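Local structure of alpha-galactosidase (Umbelopsis vinacea, 3A5V) at residues D52-N57 and K116-W121; S216-I221 and I326-G331; K141-R146 and W168-P173. The protein probably catalyses the hydrolysis of terminal alpha-linked galactose from oligosaccharides, as a tetrameric member of glycoside hydrolase family 27. All coordinates share one frame; numbering follows the deposited sequence. Where two conformers were deposited one is given.

Contact 1 of 3, residues D52-N57 and K116-W121. With MAN (alpha-D-mannopyranose), chain B; MAN (alpha-D-mannopyranose), chain C.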
loop_
_atom_site.group_PDB
_atom_site.type_symbol
_atom_site.label_atom_id
_atom_site.label_comp_id
_atom_site.label_asym_id
_atom_site.label_seq_id
_atom_site.Cartn_x
_atom_site.Cartn_y
_atom_site.Cartn_z
ATOM N N ASP A 52 -18.038 22.042 14.881
ATOM C CA ASP A 52 -19.121 21.773 13.927
ATOM C C ASP A 52 -20.487 22.203 14.510
ATOM O O ASP A 52 -20.633 22.336 15.730
ATOM C CB ASP A 52 -19.148 20.258 13.643
ATOM C CG ASP A 52 -19.733 19.881 12.261
ATOM O OD1 ASP A 52 -20.203 20.769 11.497
ATOM O OD2 ASP A 52 -19.698 18.654 11.950
ATOM N N CYS A 53 -21.478 22.378 13.631
ATOM C CA CYS A 53 -22.910 22.586 13.988
ATOM C C CYS A 53 -23.263 24.056 14.292
ATOM O O CYS A 53 -24.312 24.330 14.880
ATOM C CB CYS A 53 -23.354 21.620 15.104
ATOM S SG CYS A 53 -25.087 21.091 15.009
ATOM N N TRP A 54 -22.409 24.989 13.854
ATOM C CA TRP A 54 -22.715 26.429 13.909
ATOM C C TRP A 54 -23.523 26.888 12.687
ATOM O O TRP A 54 -24.134 27.948 12.724
ATOM C CB TRP A 54 -21.431 27.277 14.014
ATOM C CG TRP A 54 -20.454 27.107 12.858
ATOM C CD1 TRP A 54 -19.362 26.264 12.824
ATOM C CD2 TRP A 54 -20.465 27.790 11.593
ATOM N NE1 TRP A 54 -18.717 26.371 11.626
ATOM C CE2 TRP A 54 -19.359 27.302 10.848
ATOM C CE3 TRP A 54 -21.298 28.768 11.015
ATOM C CZ2 TRP A 54 -19.062 27.759 9.551
ATOM C CZ3 TRP A 54 -21.018 29.209 9.725
ATOM C CH2 TRP A 54 -19.911 28.700 8.999
ATOM N N GLN A 55 -23.515 26.073 11.629
ATOM C CA GLN A 55 -23.958 26.471 10.293
ATOM C C GLN A 55 -25.473 26.627 10.169
ATOM O O GLN A 55 -26.235 25.862 10.746
ATOM C CB GLN A 55 -23.483 25.463 9.226
ATOM C CG GLN A 55 -21.959 25.321 9.083
ATOM C CD GLN A 55 -21.354 24.307 10.061
ATOM O OE1 GLN A 55 -21.989 23.912 11.033
ATOM N NE2 GLN A 55 -20.127 23.873 9.784
ATOM N N LYS A 56 -25.881 27.632 9.397
ATOM C CA LYS A 56 -27.248 27.735 8.903
ATOM C C LYS A 56 -27.500 26.579 7.924
ATOM O O LYS A 56 -26.551 26.013 7.343
ATOM C CB LYS A 56 -27.433 29.096 8.210
ATOM C CG LYS A 56 -28.884 29.517 7.980
ATOM C CD LYS A 56 -28.954 30.988 7.571
ATOM C CE LYS A 56 -30.340 31.343 7.026
ATOM N NZ LYS A 56 -30.416 32.806 6.798
ATOM N N ASN A 57 -28.769 26.211 7.750
ATOM C CA ASN A 57 -29.131 25.032 6.949
ATOM C C ASN A 57 -28.847 25.151 5.448
ATOM O O ASN A 57 -28.698 24.136 4.769
ATOM C CB ASN A 57 -30.602 24.651 7.173
ATOM C CG ASN A 57 -31.552 25.661 6.552
ATOM O OD1 ASN A 57 -31.444 26.862 6.813
ATOM N ND2 ASN A 57 -32.472 25.185 5.706
ATOM N N LYS A 116 -13.383 34.585 2.830
ATOM C CA LYS A 116 -13.759 35.999 2.857
ATOM C C LYS A 116 -14.776 36.272 3.978
ATOM O O LYS A 116 -14.630 37.241 4.731
ATOM C CB LYS A 116 -14.301 36.433 1.490
ATOM C CG LYS A 116 -14.663 37.905 1.393
ATOM C CD LYS A 116 -14.851 38.326 -0.071
ATOM C CE LYS A 116 -15.285 39.798 -0.177
ATOM N NZ LYS A 116 -16.054 40.050 -1.440
ATOM N N THR A 117 -15.787 35.414 4.093
ATOM C CA THR A 117 -16.766 35.522 5.182
ATOM C C THR A 117 -16.084 35.483 6.557
ATOM O O THR A 117 -16.330 36.333 7.406
ATOM C CB THR A 117 -17.835 34.405 5.069
ATOM O OG1 THR A 117 -18.498 34.537 3.811
ATOM C CG2 THR A 117 -18.873 34.460 6.201
ATOM N N TRP A 118 -15.201 34.509 6.764
ATOM C CA TRP A 118 -14.565 34.342 8.069
ATOM C C TRP A 118 -13.688 35.553 8.420
ATOM O O TRP A 118 -13.714 36.035 9.557
ATOM C CB TRP A 118 -13.774 33.020 8.106
ATOM C CG TRP A 118 -14.661 31.814 7.842
ATOM C CD1 TRP A 118 -15.983 31.677 8.175
ATOM C CD2 TRP A 118 -14.288 30.601 7.183
ATOM N NE1 TRP A 118 -16.452 30.454 7.775
ATOM C CE2 TRP A 118 -15.432 29.770 7.160
ATOM C CE3 TRP A 118 -13.095 30.139 6.596
ATOM C CZ2 TRP A 118 -15.427 28.497 6.579
ATOM C CZ3 TRP A 118 -13.091 28.860 6.009
ATOM C CH2 TRP A 118 -14.253 28.066 6.001
ATOM N N ALA A 119 -12.954 36.063 7.429
ATOM C CA ALA A 119 -12.117 37.264 7.619
ATOM C C ALA A 119 -12.961 38.488 8.023
ATOM O O ALA A 119 -12.585 39.245 8.918
ATOM C CB ALA A 119 -11.307 37.555 6.371
ATOM N N LYS A 120 -14.111 38.646 7.376
ATOM C CA LYS A 120 -15.066 39.714 7.689
ATOM C C LYS A 120 -15.564 39.592 9.131
ATOM O O LYS A 120 -15.731 40.594 9.838
ATOM C CB LYS A 120 -16.244 39.651 6.704
ATOM C CG LYS A 120 -17.419 40.580 7.016
ATOM C CD LYS A 120 -18.612 40.267 6.090
ATOM C CE LYS A 120 -19.717 41.315 6.203
ATOM N NZ LYS A 120 -20.763 41.124 5.131
ATOM N N TRP A 121 -15.782 38.353 9.571
ATOM C CA TRP A 121 -16.211 38.101 10.936
ATOM C C TRP A 121 -15.130 38.337 11.986
ATOM O O TRP A 121 -15.444 38.416 13.174
ATOM C CB TRP A 121 -16.743 36.675 11.086
ATOM C CG TRP A 121 -18.036 36.387 10.375
ATOM C CD1 TRP A 121 -18.923 37.294 9.848
ATOM C CD2 TRP A 121 -18.592 35.091 10.133
ATOM N NE1 TRP A 121 -19.997 36.628 9.286
ATOM C CE2 TRP A 121 -19.821 35.278 9.459
ATOM C CE3 TRP A 121 -18.169 33.783 10.424
ATOM C CZ2 TRP A 121 -20.636 34.202 9.072
ATOM C CZ3 TRP A 121 -18.984 32.714 10.043
ATOM C CH2 TRP A 121 -20.201 32.937 9.374
HETATM C C1 MAN B . -33.755 21.687 3.753
HETATM C C2 MAN B . -32.398 21.497 4.459
HETATM C C3 MAN B . -32.548 20.794 5.820
HETATM C C4 MAN B . -33.668 21.421 6.652
HETATM C C5 MAN B . -34.950 21.600 5.829
HETATM C C6 MAN B . -36.055 22.298 6.627
HETATM O O2 MAN B . -31.744 22.740 4.615
HETATM O O3 MAN B . -31.358 20.839 6.588
HETATM O O4 MAN B . -33.909 20.593 7.768
HETATM O O5 MAN B . -34.692 22.311 4.619
HETATM O O6 MAN B . -35.704 23.646 6.868
HETATM C C1 MAN C . -30.588 19.618 6.467
HETATM C C2 MAN C . -30.171 19.117 7.853
HETATM C C3 MAN C . -29.165 20.065 8.513
HETATM C C4 MAN C . -28.047 20.506 7.566
HETATM C C5 MAN C . -28.570 20.829 6.160
HETATM C C6 MAN C . -27.449 21.094 5.160
HETATM O O2 MAN C . -29.604 17.821 7.770
HETATM O O3 MAN C . -28.599 19.443 9.649
HETATM O O4 MAN C . -27.447 21.651 8.127
HETATM O O5 MAN C . -29.427 19.797 5.671
HETATM O O6 MAN C . -26.694 19.922 4.935
#

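Contact 2 of 3, residues S216-I221 and I326-G331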
loop_
_atom_site.group_PDB
_atom_site.type_symbol
_atom_site.label_atom_id
_atom_site.label_comp_id
_atom_site.label_asym_id
_atom_site.label_seq_id
_atom_site.Cartn_x
_atom_site.Cartn_y
_atom_site.Cartn_z
ATOM N N SER A 216 -7.074 5.311 20.900
ATOM C CA SER A 216 -6.612 5.509 22.265
ATOM C C SER A 216 -5.383 6.435 22.328
ATOM O O SER A 216 -4.700 6.688 21.313
ATOM C CB SER A 216 -6.301 4.154 22.924
ATOM O OG SER A 216 -5.075 3.633 22.427
ATOM N N VAL A 217 -5.116 6.959 23.523
ATOM C CA VAL A 217 -3.892 7.739 23.761
ATOM C C VAL A 217 -2.638 6.986 23.256
ATOM O O VAL A 217 -1.842 7.543 22.479
ATOM C CB VAL A 217 -3.779 8.120 25.274
ATOM C CG1 VAL A 217 -2.414 8.751 25.617
ATOM C CG2 VAL A 217 -4.924 9.075 25.638
ATOM N N MET A 218 -2.493 5.718 23.661
ATOM C CA MET A 218 -1.329 4.911 23.285
ATOM C C MET A 218 -1.259 4.646 21.767
ATOM O O MET A 218 -0.174 4.669 21.163
ATOM C CB MET A 218 -1.286 3.587 24.079
ATOM C CG MET A 218 -0.915 3.760 25.575
ATOM S SD MET A 218 0.671 4.615 25.831
ATOM C CE MET A 218 1.799 3.557 24.920
ATOM N N ASN A 219 -2.417 4.419 21.153
ATOM C CA ASN A 219 -2.487 4.273 19.690
ATOM C C ASN A 219 -1.902 5.511 18.997
ATOM O O ASN A 219 -1.064 5.408 18.088
ATOM C CB ASN A 219 -3.949 4.007 19.243
ATOM C CG ASN A 219 -4.109 3.971 17.723
ATOM O OD1 ASN A 219 -4.140 5.025 17.059
ATOM N ND2 ASN A 219 -4.229 2.759 17.161
ATOM N N ILE A 220 -2.348 6.692 19.430
ATOM C CA ILE A 220 -1.865 7.930 18.836
ATOM C C ILE A 220 -0.371 8.155 19.093
ATOM O O ILE A 220 0.344 8.555 18.179
ATOM C CB ILE A 220 -2.725 9.150 19.278
ATOM C CG1 ILE A 220 -4.093 9.059 18.594
ATOM C CG2 ILE A 220 -2.044 10.494 18.920
ATOM C CD1 ILE A 220 -5.143 9.923 19.268
ATOM N N ILE A 221 0.100 7.873 20.313
ATOM C CA ILE A 221 1.535 8.031 20.605
ATOM C C ILE A 221 2.399 7.194 19.636
ATOM O O ILE A 221 3.419 7.673 19.141
ATOM C CB ILE A 221 1.893 7.675 22.078
ATOM C CG1 ILE A 221 1.250 8.696 23.036
ATOM C CG2 ILE A 221 3.441 7.630 22.261
ATOM C CD1 ILE A 221 1.292 8.307 24.489
ATOM N N ILE A 326 11.592 11.938 29.338
ATOM C CA ILE A 326 10.357 11.317 29.832
ATOM C C ILE A 326 10.489 9.805 29.944
ATOM O O ILE A 326 10.798 9.119 28.953
ATOM C CB ILE A 326 9.136 11.632 28.920
ATOM C CG1 ILE A 326 8.994 13.147 28.718
ATOM C CG2 ILE A 326 7.850 11.032 29.510
ATOM C CD1 ILE A 326 8.412 13.535 27.403
ATOM N N LEU A 327 10.225 9.288 31.144
ATOM C CA LEU A 327 10.089 7.845 31.358
ATOM C C LEU A 327 8.611 7.518 31.295
ATOM O O LEU A 327 7.817 8.078 32.049
ATOM C CB LEU A 327 10.650 7.439 32.735
ATOM C CG LEU A 327 12.092 7.879 33.006
ATOM C CD1 LEU A 327 12.379 7.772 34.508
ATOM C CD2 LEU A 327 13.052 7.039 32.184
ATOM N N LEU A 328 8.236 6.623 30.394
ATOM C CA LEU A 328 6.818 6.290 30.236
ATOM C C LEU A 328 6.626 4.799 30.472
ATOM O O LEU A 328 7.272 3.955 29.828
ATOM C CB LEU A 328 6.305 6.699 28.845
ATOM C CG LEU A 328 4.830 6.470 28.477
ATOM C CD1 LEU A 328 4.458 7.447 27.363
ATOM C CD2 LEU A 328 4.597 5.042 28.001
ATOM N N ASN A 329 5.705 4.503 31.375
ATOM C CA ASN A 329 5.395 3.150 31.788
ATOM C C ASN A 329 3.980 2.794 31.322
ATOM O O ASN A 329 3.002 3.127 31.986
ATOM C CB ASN A 329 5.509 3.020 33.312
ATOM C CG ASN A 329 5.108 1.620 33.816
ATOM O OD1 ASN A 329 5.019 0.672 33.037
ATOM N ND2 ASN A 329 4.835 1.510 35.109
ATOM N N ALA A 330 3.884 2.123 30.179
ATOM C CA ALA A 330 2.583 1.712 29.647
ATOM C C ALA A 330 2.047 0.417 30.265
ATOM O O ALA A 330 0.965 -0.053 29.868
ATOM C CB ALA A 330 2.634 1.589 28.112
ATOM N N GLY A 331 2.803 -0.154 31.210
ATOM C CA GLY A 331 2.402 -1.370 31.918
ATOM C C GLY A 331 1.341 -1.116 32.973
ATOM O O GLY A 331 1.144 0.027 33.396
#

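Contact 3 of 3, residues K141-R146 and W168-P173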
loop_
_atom_site.group_PDB
_atom_site.type_symbol
_atom_site.label_atom_id
_atom_site.label_comp_id
_atom_site.label_asym_id
_atom_site.label_seq_id
_atom_site.Cartn_x
_atom_site.Cartn_y
_atom_site.Cartn_z
ATOM N N LYS A 141 -0.583 14.450 -3.833
ATOM C CA LYS A 141 -0.970 15.529 -4.759
ATOM C C LYS A 141 -2.466 15.857 -4.729
ATOM O O LYS A 141 -2.844 17.032 -4.715
ATOM C CB LYS A 141 -0.518 15.224 -6.204
ATOM C CG LYS A 141 -0.793 16.396 -7.213
ATOM C CD LYS A 141 -0.085 17.703 -6.829
ATOM C CE LYS A 141 -0.169 18.774 -7.976
ATOM N NZ LYS A 141 -0.029 20.182 -7.426
ATOM N N LEU A 142 -3.319 14.830 -4.740
ATOM C CA LEU A 142 -4.777 15.061 -4.617
ATOM C C LEU A 142 -5.153 15.804 -3.329
ATOM O O LEU A 142 -5.948 16.774 -3.352
ATOM C CB LEU A 142 -5.573 13.743 -4.728
ATOM C CG LEU A 142 -5.697 13.105 -6.123
ATOM C CD1 LEU A 142 -6.127 11.606 -6.029
ATOM C CD2 LEU A 142 -6.688 13.892 -6.961
ATOM N N SER A 143 -4.620 15.337 -2.202
ATOM C CA SER A 143 -4.936 15.972 -0.924
ATOM C C SER A 143 -4.309 17.373 -0.853
ATOM O O SER A 143 -4.959 18.328 -0.401
ATOM C CB SER A 143 -4.512 15.084 0.256
ATOM O OG SER A 143 -5.363 13.932 0.355
ATOM N N TYR A 144 -3.063 17.499 -1.324
ATOM C CA TYR A 144 -2.399 18.810 -1.384
ATOM C C TYR A 144 -3.225 19.878 -2.123
ATOM O O TYR A 144 -3.423 20.972 -1.607
ATOM C CB TYR A 144 -1.013 18.695 -2.033
ATOM C CG TYR A 144 -0.302 20.022 -2.180
ATOM C CD1 TYR A 144 -0.475 20.804 -3.333
ATOM C CD2 TYR A 144 0.555 20.493 -1.179
ATOM C CE1 TYR A 144 0.183 22.036 -3.485
ATOM C CE2 TYR A 144 1.210 21.726 -1.313
ATOM C CZ TYR A 144 1.022 22.478 -2.482
ATOM O OH TYR A 144 1.670 23.677 -2.635
ATOM N N ASP A 145 -3.690 19.566 -3.333
ATOM C CA ASP A 145 -4.408 20.555 -4.137
ATOM C C ASP A 145 -5.693 21.038 -3.449
ATOM O O ASP A 145 -5.990 22.237 -3.464
ATOM C CB ASP A 145 -4.697 20.017 -5.547
ATOM C CG ASP A 145 -3.452 19.991 -6.430
ATOM O OD1 ASP A 145 -2.475 20.726 -6.146
ATOM O OD2 ASP A 145 -3.455 19.234 -7.420
ATOM N N ARG A 146 -6.412 20.113 -2.817
ATOM C CA ARG A 146 -7.650 20.431 -2.098
ATOM C C ARG A 146 -7.396 21.344 -0.885
ATOM O O ARG A 146 -8.155 22.305 -0.657
ATOM C CB ARG A 146 -8.365 19.130 -1.684
ATOM C CG ARG A 146 -9.744 19.304 -0.967
ATOM C CD ARG A 146 -10.564 17.992 -0.989
ATOM N NE ARG A 146 -9.721 16.854 -0.617
ATOM C CZ ARG A 146 -9.514 16.444 0.629
ATOM N NH1 ARG A 146 -10.147 17.008 1.658
ATOM N NH2 ARG A 146 -8.691 15.429 0.847
ATOM N N TRP A 168 -6.438 13.866 9.318
ATOM C CA TRP A 168 -6.252 12.642 10.078
ATOM C C TRP A 168 -5.018 11.841 9.642
ATOM O O TRP A 168 -4.973 10.628 9.839
ATOM C CB TRP A 168 -7.483 11.731 9.946
ATOM C CG TRP A 168 -8.852 12.417 9.885
ATOM C CD1 TRP A 168 -9.360 13.360 10.755
ATOM C CD2 TRP A 168 -9.877 12.170 8.912
ATOM N NE1 TRP A 168 -10.640 13.711 10.368
ATOM C CE2 TRP A 168 -10.987 12.987 9.252
ATOM C CE3 TRP A 168 -9.972 11.317 7.795
ATOM C CZ2 TRP A 168 -12.181 12.983 8.512
ATOM C CZ3 TRP A 168 -11.168 11.311 7.056
ATOM C CH2 TRP A 168 -12.260 12.136 7.432
ATOM N N GLY A 169 -4.055 12.520 9.029
ATOM C CA GLY A 169 -2.824 11.885 8.525
ATOM C C GLY A 169 -2.904 11.294 7.122
ATOM O O GLY A 169 -1.934 10.694 6.652
ATOM N N GLU A 170 -4.041 11.464 6.439
ATOM C CA GLU A 170 -4.219 10.853 5.116
ATOM C C GLU A 170 -3.227 11.431 4.086
ATOM O O GLU A 170 -3.054 12.641 3.996
ATOM C CB GLU A 170 -5.669 10.967 4.620
ATOM C CG GLU A 170 -5.953 10.151 3.337
ATOM C CD GLU A 170 -7.365 10.366 2.775
ATOM O OE1 GLU A 170 -7.988 11.441 3.005
ATOM O OE2 GLU A 170 -7.833 9.459 2.063
ATOM N N ASP A 171 -2.556 10.546 3.348
ATOM C CA ASP A 171 -1.576 10.941 2.320
ATOM C C ASP A 171 -0.345 11.711 2.836
ATOM O O ASP A 171 0.375 12.325 2.040
ATOM C CB ASP A 171 -2.260 11.748 1.188
ATOM C CG ASP A 171 -3.389 10.975 0.525
ATOM O OD1 ASP A 171 -3.174 9.791 0.197
ATOM O OD2 ASP A 171 -4.491 11.540 0.343
ATOM N N GLY A 172 -0.115 11.682 4.150
ATOM C CA GLY A 172 1.102 12.257 4.755
ATOM C C GLY A 172 1.214 13.774 4.750
ATOM O O GLY A 172 2.093 14.327 4.068
ATOM N N PRO A 173 0.351 14.463 5.534
ATOM C CA PRO A 173 0.403 15.937 5.599
ATOM C C PRO A 173 1.729 16.470 6.172
ATOM O O PRO A 173 2.105 17.585 5.842
ATOM C CB PRO A 173 -0.761 16.303 6.510
ATOM C CG PRO A 173 -1.001 15.037 7.371
ATOM C CD PRO A 173 -0.691 13.901 6.421
HETATM O O HOH W 1 -6.808 13.971 2.527
#

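Contact 1 of 3, residues D52-N57 and K116-W121
Trp54 and Trp121 form an offset edge-to-face pair, Trp121 presenting the edge and Trp54 the face, with the centroids of their six-membered rings 5.8 Å apart and the planes at 85°. The nearest atoms are Trp54 CZ3 and Trp121 CH2, 3.8 Å apart, with CZ3 lying near the plane of the Trp121 ring. The methylene CG of Gln55 sits over the centre of the Trp54 ring, and CG2 of Thr117 covers a face of Trp121 closer to its rim. Trp118, one helical turn before Trp121, brings a second edge: its NE1 approaches Trp54 CH2 to 4.1 Å, a van der Waals contact, while CE3 of Trp121 lies at the edge of the Trp118 ring, in its plane. Trp54 CG is placed between the backbone N and the carbonyl carbon (chi1 60°), which swings the indole out of the loop toward the helix; its NE1 is hydrogen-bonded to Tyr93 O. Replacing Trp54 by an alanine would probably open a gap before the edges of Trp118 and Trp121 and deprive Tyr93 O of its indole donor. Farther along the loop, Asn57 ND2 donates to O2 of a mannose at 2.8 Å (146°), and O3 of that sugar is linked to the second mannose. Cys53 is tied to Cys21 by a disulfide. Within the (beta/alpha)8 barrel, the tryptophan cluster joins the loop after strand 47-49 to helix 111-121, where Trp54 and Trp118 rest on Ile92 of strand 89-95 and Trp121 packs on Ile76 and Lys77 of helix 76-85.

Contact 2 of 3, residues S216-I221 and I326-G331
Met218 and Ala330 meet where the (beta/alpha)8 barrel joins the C-terminal beta sandwich, through the methyl CE and the methyl CB at 3.8 Å. The same CE reaches Leu328 CD2 at 4.4 Å, while the other branch of that leucine, CD1, faces Ile221 CD1 at an equal 4.4 Å. The contacts between the two segments are thus all apolar, made of methyl groups from one side of helix 217-227 set against the strand end. Met218 bends at chi2 and chi3 (-56° and -57°), a curl that brings its terminal methyl to both Leu328 and Ala330. In the next shell, Gln312 and Phe314 of the adjoining strand 311-318 pack on Met218 and Ile221, and Ile260 and Trp261 of helix 251-263 flank Ile221 from within the barrel domain. The helix itself starts at Ser216, the N-cap, whose OG accepts from Asn219 N at 3.1 Å. On the sandwich side, Asn329 ND2 is hydrogen-bonded to Ser333 O and Val380 O, anchoring the residue that precedes Ala330. Asn329 OD1 closes an Asx turn by accepting from Gly331 N at 3.0 Å, the donor standing 49° out of the carbonyl plane.

Contact 3 of 3, residues K141-R146 and W168-P173
Ser143 reaches from its helix to the turn carrying Asp171, and its short side chain can be followed atom by atom. CB lies 3.5 Å from Asp171 OD2 and 4.1 Å from Asp171 CB, in van der Waals contact beside the carboxylate. One bond farther, OG donates to Asp171 OD2 in a short hydrogen bond of 2.5 Å that uses the anti lone pair, on the side away from OD1. The torsion chi1 of -71°, with OG anti to the carbonyl carbon, turns the hydroxyl toward the Asp171 carboxylate. Ser143 OG also accepts a hydrogen bond from a water at 2.6 Å, so it is gripped as donor and as acceptor. That water donates its other hydrogen to Glu170 OE1 at 2.8 Å and accepts a weak bond from Arg146 NH2, at the edge of the guanidinium and in its plane. It thereby bridges two opposite charges that come no nearer than 4.6 Å (Arg146 NH2 to Glu170 OE1), which probably attract each other without forming a salt bridge. Outer partners fix these groups: Asp171 OD2 also accepts from Gly138 N, Glu170 OE2 is hydrogen-bonded to Ser137 OG, and Arg146 NH1 to Asn130 OD1. On the helix, Lys141 NZ forms a salt bridge with Asp145 OD1 at 2.8 Å, one turn on, and Tyr144 OH is hydrogen-bonded to Gln134 OE1 of a second subunit. Glu170 and Asp171 are the central residues of a type II beta turn from Gly169 to Gly172, which presents both carboxylates to the helix. Here the first turns of helix 140-156 meet the loop following strand 162-165, a join between successive beta-alpha units of the (beta/alpha)8 barrel.

From the N terminus the three contacts follow one another in series, none nesting within or crossing another. Contact 1 comes first and closes a loop of 58 residues, joining the segment after strand 47-49 to helix 111-121 across strand 89-95. Contact 3 then closes a short loop of 21 residues, still within the barrel, between helix 140-156 and the loop after strand 162-165; its centre is about 24 Å from that of contact 1. Contact 2 closes a loop of 104 residues and ties helix 217-227 of the barrel to strand 322-329 of the C-terminal sandwich, about 37 Å between centres from contact 1, on the opposite side of the chain's centre.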